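Galactofuranose-binding protein YtfQ (Escherichia coli, PDB 2VK2) binds alpha- and beta-galactofuranose in the periplasm as the solute-binding component of the YtfQRT-YjfF ABC transporter, which takes up this furanose sugar. Local coordinates at residues 110-115 / 224-229; 117-122 / 241-246. All blocks are in the same frame, centred on the assembly; numbering follows the deposited sequence.

Both interactions tie helix 109-124 to one mixed sheet, that of the lobe of this periplasmic binding protein built on strands 129-135 and 222-225. Interaction 1 uses the first turns of the helix and interaction 2 the later ones, their centres 8 Å apart. Strands 222-225 and 243-246 are parallel neighbours, and the segments alternate along the chain: 110-115, 117-122, 224-229, 241-246. Backbone pairs join the two contacts directly, Ser225 N lying 3.0 Å from Ala243 O and Asp227 N 2.7 Å from Val245 O, both probable hydrogen bonds. Segment 224-229 contains Asp227, which binds the galactofuranose, whereas interaction 2 packs the same layers away from the sugar site.

Interaction 1: 110-115 / 224-229; sequences ILEGKL and GSIDGV. With GZL (beta-D-galactofuranose), chain B.
Glu112 and Ile226 make the closest approach between the helix and segment 224-229, at the corner of the chain at Ile226. The methyl CG2 of Ile226 lies against the carboxylate of Glu112, 3.7 Å from OE2. The longer branch of Ile226 ends elsewhere: CD1 rests 3.8 Å from Glu112 CB and also reaches the helix backbone, 4.2 Å from Gly113 N. With Glu112 CG placed beside its backbone N (chi1 -70°) and the chain extended beyond it, the aliphatic stem and the carboxylate meet different branches of one isoleucine. The acid is held by a salt bridge from its OE1 to Arg146 NE, and Arg146 in turn hydrogen-bonds the sugar through NH1, so Glu112 acts as a second-shell residue.

The packed part ends there; 124 Å² is buried in all. On the looser side, Asp227 does not touch the helix segment: its OD1 stays 5.7 Å from Glu112 OE2, a pair of like charges. Asp227 instead grips galactofuranose with both carboxylate oxygens, OD1 accepting from O3 at 2.6 Å and OD2 from O2 at 2.6 Å.

Ile226 thus stands at the corner leaving strand 222-225, between helix 109-124 and Arg146 of helix 141-153, with Val245 of strand 243-246 touching both Glu112 and Ile226.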
loop_
_atom_site.group_PDB
_atom_site.type_symbol
_atom_site.label_atom_id
_atom_site.label_comp_id
_atom_site.label_asym_id
_atom_site.label_seq_id
_atom_site.Cartn_x
_atom_site.Cartn_y
_atom_site.Cartn_z
ATOM N N ILE A 110 -4.477 3.988 8.490
ATOM C CA ILE A 110 -5.807 4.251 9.022
ATOM C C ILE A 110 -6.312 5.570 8.436
ATOM O O ILE A 110 -7.444 5.651 7.952
ATOM C CB ILE A 110 -5.819 4.301 10.569
ATOM C CG1 ILE A 110 -5.354 2.959 11.153
ATOM C CG2 ILE A 110 -7.213 4.643 11.069
ATOM C CD1 ILE A 110 -5.333 2.905 12.663
ATOM N N LEU A 111 -5.461 6.592 8.459
ATOM C CA LEU A 111 -5.790 7.884 7.853
ATOM C C LEU A 111 -6.144 7.760 6.373
ATOM O O LEU A 111 -7.090 8.387 5.913
ATOM C CB LEU A 111 -4.638 8.880 8.024
ATOM C CG LEU A 111 -4.795 10.225 7.303
ATOM C CD1 LEU A 111 -5.983 11.006 7.858
ATOM C CD2 LEU A 111 -3.509 11.027 7.419
ATOM N N GLU A 112 -5.387 6.968 5.623
ATOM C CA GLU A 112 -5.675 6.776 4.200
ATOM C C GLU A 112 -7.109 6.290 4.000
ATOM O O GLU A 112 -7.831 6.807 3.147
ATOM C CB GLU A 112 -4.706 5.776 3.581
ATOM C CG GLU A 112 -3.273 6.269 3.450
ATOM C CD GLU A 112 -2.340 5.179 2.983
ATOM O OE1 GLU A 112 -2.572 4.013 3.358
ATOM O OE2 GLU A 112 -1.382 5.475 2.239
ATOM N N GLY A 113 -7.519 5.295 4.783
ATOM C CA GLY A 113 -8.886 4.781 4.716
ATOM C C GLY A 113 -9.915 5.816 5.127
ATOM O O GLY A 113 -10.979 5.927 4.515
ATOM N N LYS A 114 -9.591 6.583 6.162
ATOM C CA LYS A 114 -10.452 7.662 6.640
ATOM C C LYS A 114 -10.661 8.742 5.584
ATOM O O LYS A 114 -11.764 9.261 5.438
ATOM C CB LYS A 114 -9.846 8.286 7.896
ATOM C CG LYS A 114 -10.652 9.407 8.515
ATOM C CD LYS A 114 -9.933 9.956 9.731
ATOM C CE LYS A 114 -10.757 10.994 10.459
ATOM N NZ LYS A 114 -11.028 12.184 9.612
ATOM N N LEU A 115 -9.600 9.092 4.865
ATOM C CA LEU A 115 -9.706 10.114 3.822
ATOM C C LEU A 115 -10.710 9.710 2.743
ATOM O O LEU A 115 -11.510 10.534 2.295
ATOM C CB LEU A 115 -8.338 10.399 3.199
ATOM C CG LEU A 115 -7.348 11.151 4.093
ATOM C CD1 LEU A 115 -5.971 11.173 3.451
ATOM C CD2 LEU A 115 -7.834 12.568 4.386
ATOM N N GLY A 224 -13.135 4.585 -4.960
ATOM C CA GLY A 224 -12.235 5.204 -3.995
ATOM C C GLY A 224 -11.125 4.213 -3.714
ATOM O O GLY A 224 -11.397 3.051 -3.434
ATOM N N SER A 225 -9.878 4.656 -3.814
ATOM C CA SER A 225 -8.742 3.753 -3.669
ATOM C C SER A 225 -7.508 4.507 -3.193
ATOM O O SER A 225 -7.567 5.709 -2.949
ATOM C CB SER A 225 -8.481 3.017 -4.986
ATOM O OG SER A 225 -8.280 3.924 -6.056
ATOM N N ILE A 226 -6.404 3.788 -3.019
ATOM C CA ILE A 226 -5.204 4.359 -2.425
ATOM C C ILE A 226 -3.968 3.978 -3.229
ATOM O O ILE A 226 -3.841 2.840 -3.669
ATOM C CB ILE A 226 -5.048 3.871 -0.963
ATOM C CG1 ILE A 226 -6.229 4.354 -0.107
ATOM C CG2 ILE A 226 -3.732 4.353 -0.358
ATOM C CD1 ILE A 226 -6.466 3.533 1.140
ATOM N N ASP A 227 -3.098 4.972 -3.429
ATOM C CA ASP A 227 -1.694 4.840 -3.889
ATOM C C ASP A 227 -1.294 6.044 -4.733
ATOM O O ASP A 227 -0.195 6.569 -4.584
ATOM C CB ASP A 227 -1.400 3.575 -4.708
ATOM C CG ASP A 227 -1.113 2.357 -3.851
ATOM O OD1 ASP A 227 -0.913 2.484 -2.622
ATOM O OD2 ASP A 227 -1.082 1.265 -4.438
ATOM N N GLY A 228 -2.183 6.463 -5.629
ATOM C CA GLY A 228 -1.864 7.509 -6.591
ATOM C C GLY A 228 -0.923 7.017 -7.671
ATOM O O GLY A 228 0.049 7.695 -8.001
ATOM N N VAL A 229 -1.200 5.840 -8.229
ATOM C CA VAL A 229 -0.427 5.353 -9.370
ATOM C C VAL A 229 -0.879 6.113 -10.619
ATOM O O VAL A 229 -2.024 6.575 -10.685
ATOM C CB VAL A 229 -0.563 3.822 -9.579
ATOM C CG1 VAL A 229 -0.138 3.075 -8.322
ATOM C CG2 VAL A 229 -1.979 3.436 -9.973
HETATM C C6 GZL B . 1.521 0.267 0.967
HETATM C C5 GZL B . 1.472 -1.058 0.722
HETATM C C4 GZL B . 0.631 -1.686 -0.375
HETATM C C3 GZL B . 0.054 -0.859 -1.491
HETATM C C2 GZL B . 0.257 -1.460 -2.656
HETATM O O6 GZL B . 2.263 0.766 1.960
HETATM O O5 GZL B . 2.124 -1.895 1.536
HETATM O O4 GZL B . 1.391 -2.683 -1.070
HETATM O O3 GZL B . -0.633 0.259 -1.283
HETATM C C1 GZL B . 1.095 -2.673 -2.471
HETATM O O2 GZL B . -0.160 -1.088 -3.867
HETATM O O1 GZL B . 0.397 -3.860 -2.832
#

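Interaction 2: 117-122 / 241-246; sequences GDWLVK and ANASVE
Trp119 lies against Ala243 through a CH-pi contact, the one specific aromatic interaction between 117-122 and 241-246. The methyl CB of Ala243 stands over one face of the indole, 3.7 Å from the centroid of the six-membered ring and only 10° off the ring normal. Its distances to the ring atoms confirm the central position: Ala243 CB is 3.7 Å from Trp119 CD2 on one side of that ring and 4.1 Å from Trp119 CH2 on the other. The torsions account for this placement, because CG of Trp119 is anti to the backbone N (chi1 166°) and chi2 turns the broad face of the indole to the strand.

The second kind of contact is plain van der Waals packing at the far end of the indole. Asn242 CB approaches obliquely, 3.6 Å from Trp119 CH2 and equally near CZ2. In Asn242 the methylene carbon makes the touch, and the two side chains cross at about a right angle.

Polar interactions hold the strand side from elsewhere. Asn242 N is hydrogen-bonded to Thr223 OG1, and Ala243 pairs through its backbone with Ser225 of the adjacent parallel strand. Around the indole, Leu279 of strand 278-280 and Leu281 add further apolar cover.

Replacing Trp119 with an alanine would probably open a gap over the Ala243 methyl and strip Asn242 CB of its aromatic neighbour.

Taken together, the chemistry is apolar: between the segments the helix and sheet meet through shape and dispersion, with a small methyl matched to a wide aromatic face, while the hydrogen bonds named here, from Asn242 N and the backbone of Ala243, run to strand 222-225.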
loop_
_atom_site.group_PDB
_atom_site.type_symbol
_atom_site.label_atom_id
_atom_site.label_comp_id
_atom_site.label_asym_id
_atom_site.label_seq_id
_atom_site.Cartn_x
_atom_site.Cartn_y
_atom_site.Cartn_z
ATOM N N GLY A 117 -13.170 7.400 3.169
ATOM C CA GLY A 117 -14.465 7.326 3.840
ATOM C C GLY A 117 -15.119 8.684 4.023
ATOM O O GLY A 117 -16.307 8.850 3.737
ATOM N N ASP A 118 -14.340 9.658 4.489
ATOM C CA ASP A 118 -14.829 11.029 4.667
ATOM C C ASP A 118 -15.292 11.609 3.329
ATOM O O ASP A 118 -16.341 12.257 3.249
ATOM C CB ASP A 118 -13.738 11.938 5.251
ATOM C CG ASP A 118 -13.431 11.649 6.713
ATOM O OD1 ASP A 118 -14.188 10.905 7.371
ATOM O OD2 ASP A 118 -12.416 12.188 7.204
ATOM N N TRP A 119 -14.507 11.370 2.283
ATOM C CA TRP A 119 -14.868 11.820 0.945
ATOM C C TRP A 119 -16.213 11.225 0.525
ATOM O O TRP A 119 -17.084 11.940 0.023
ATOM C CB TRP A 119 -13.782 11.461 -0.078
ATOM C CG TRP A 119 -14.287 11.600 -1.472
ATOM C CD1 TRP A 119 -14.390 12.749 -2.194
ATOM C CD2 TRP A 119 -14.819 10.557 -2.294
ATOM N NE1 TRP A 119 -14.940 12.485 -3.423
ATOM C CE2 TRP A 119 -15.211 11.147 -3.513
ATOM C CE3 TRP A 119 -14.993 9.179 -2.125
ATOM C CZ2 TRP A 119 -15.768 10.405 -4.554
ATOM C CZ3 TRP A 119 -15.544 8.444 -3.159
ATOM C CH2 TRP A 119 -15.924 9.060 -4.360
ATOM N N LEU A 120 -16.382 9.922 0.736
ATOM C CA LEU A 120 -17.606 9.229 0.338
ATOM C C LEU A 120 -18.834 9.751 1.078
ATOM O O LEU A 120 -19.886 9.952 0.472
ATOM C CB LEU A 120 -17.470 7.719 0.560
ATOM C CG LEU A 120 -18.672 6.880 0.115
ATOM C CD1 LEU A 120 -18.868 6.957 -1.397
ATOM C CD2 LEU A 120 -18.504 5.440 0.564
ATOM N N VAL A 121 -18.698 9.973 2.383
ATOM C CA VAL A 121 -19.794 10.511 3.187
ATOM C C VAL A 121 -20.295 11.827 2.592
ATOM O O VAL A 121 -21.504 12.024 2.435
ATOM C CB VAL A 121 -19.369 10.720 4.661
ATOM C CG1 VAL A 121 -20.441 11.483 5.432
ATOM C CG2 VAL A 121 -19.092 9.383 5.328
ATOM N N LYS A 122 -19.367 12.718 2.254
ATOM C CA LYS A 122 -19.718 13.999 1.640
ATOM C C LYS A 122 -20.307 13.820 0.240
ATOM O O LYS A 122 -21.281 14.487 -0.119
ATOM C CB LYS A 122 -18.493 14.914 1.572
ATOM C CG LYS A 122 -18.052 15.461 2.913
ATOM C CD LYS A 122 -16.733 16.203 2.802
ATOM N N ALA A 241 -12.809 7.092 -12.616
ATOM C CA ALA A 241 -12.416 6.941 -11.210
ATOM C C ALA A 241 -12.668 8.251 -10.468
ATOM O O ALA A 241 -12.579 9.324 -11.060
ATOM C CB ALA A 241 -10.950 6.537 -11.109
ATOM N N ASN A 242 -12.971 8.174 -9.173
ATOM C CA ASN A 242 -13.396 9.365 -8.423
ATOM C C ASN A 242 -12.430 9.913 -7.388
ATOM O O ASN A 242 -12.316 11.124 -7.245
ATOM C CB ASN A 242 -14.745 9.118 -7.749
ATOM C CG ASN A 242 -15.814 8.763 -8.738
ATOM O OD1 ASN A 242 -16.435 9.636 -9.350
ATOM N ND2 ASN A 242 -16.020 7.481 -8.926
ATOM N N ALA A 243 -11.763 9.040 -6.639
ATOM C CA ALA A 243 -10.954 9.490 -5.507
ATOM C C ALA A 243 -9.785 8.552 -5.249
ATOM O O ALA A 243 -9.947 7.334 -5.267
ATOM C CB ALA A 243 -11.829 9.597 -4.260
ATOM N N SER A 244 -8.608 9.125 -5.018
ATOM C CA SER A 244 -7.441 8.335 -4.633
ATOM C C SER A 244 -6.545 9.095 -3.670
ATOM O O SER A 244 -6.336 10.295 -3.817
ATOM C CB SER A 244 -6.631 7.920 -5.862
ATOM O OG SER A 244 -5.492 7.154 -5.484
ATOM N N VAL A 245 -5.988 8.373 -2.703
ATOM C CA VAL A 245 -5.049 8.943 -1.748
ATOM C C VAL A 245 -3.626 8.618 -2.189
ATOM O O VAL A 245 -3.285 7.455 -2.395
ATOM C CB VAL A 245 -5.294 8.388 -0.332
ATOM C CG1 VAL A 245 -4.246 8.912 0.634
ATOM C CG2 VAL A 245 -6.691 8.762 0.145
ATOM N N GLU A 246 -2.799 9.649 -2.323
ATOM C CA GLU A 246 -1.409 9.469 -2.726
ATOM C C GLU A 246 -0.582 8.811 -1.627
ATOM O O GLU A 246 -0.684 9.182 -0.459
ATOM C CB GLU A 246 -0.785 10.819 -3.072
ATOM C CG GLU A 246 0.646 10.732 -3.567
ATOM C CD GLU A 246 1.324 12.084 -3.616
ATOM O OE1 GLU A 246 1.420 12.655 -4.718
ATOM O OE2 GLU A 246 1.760 12.576 -2.553
#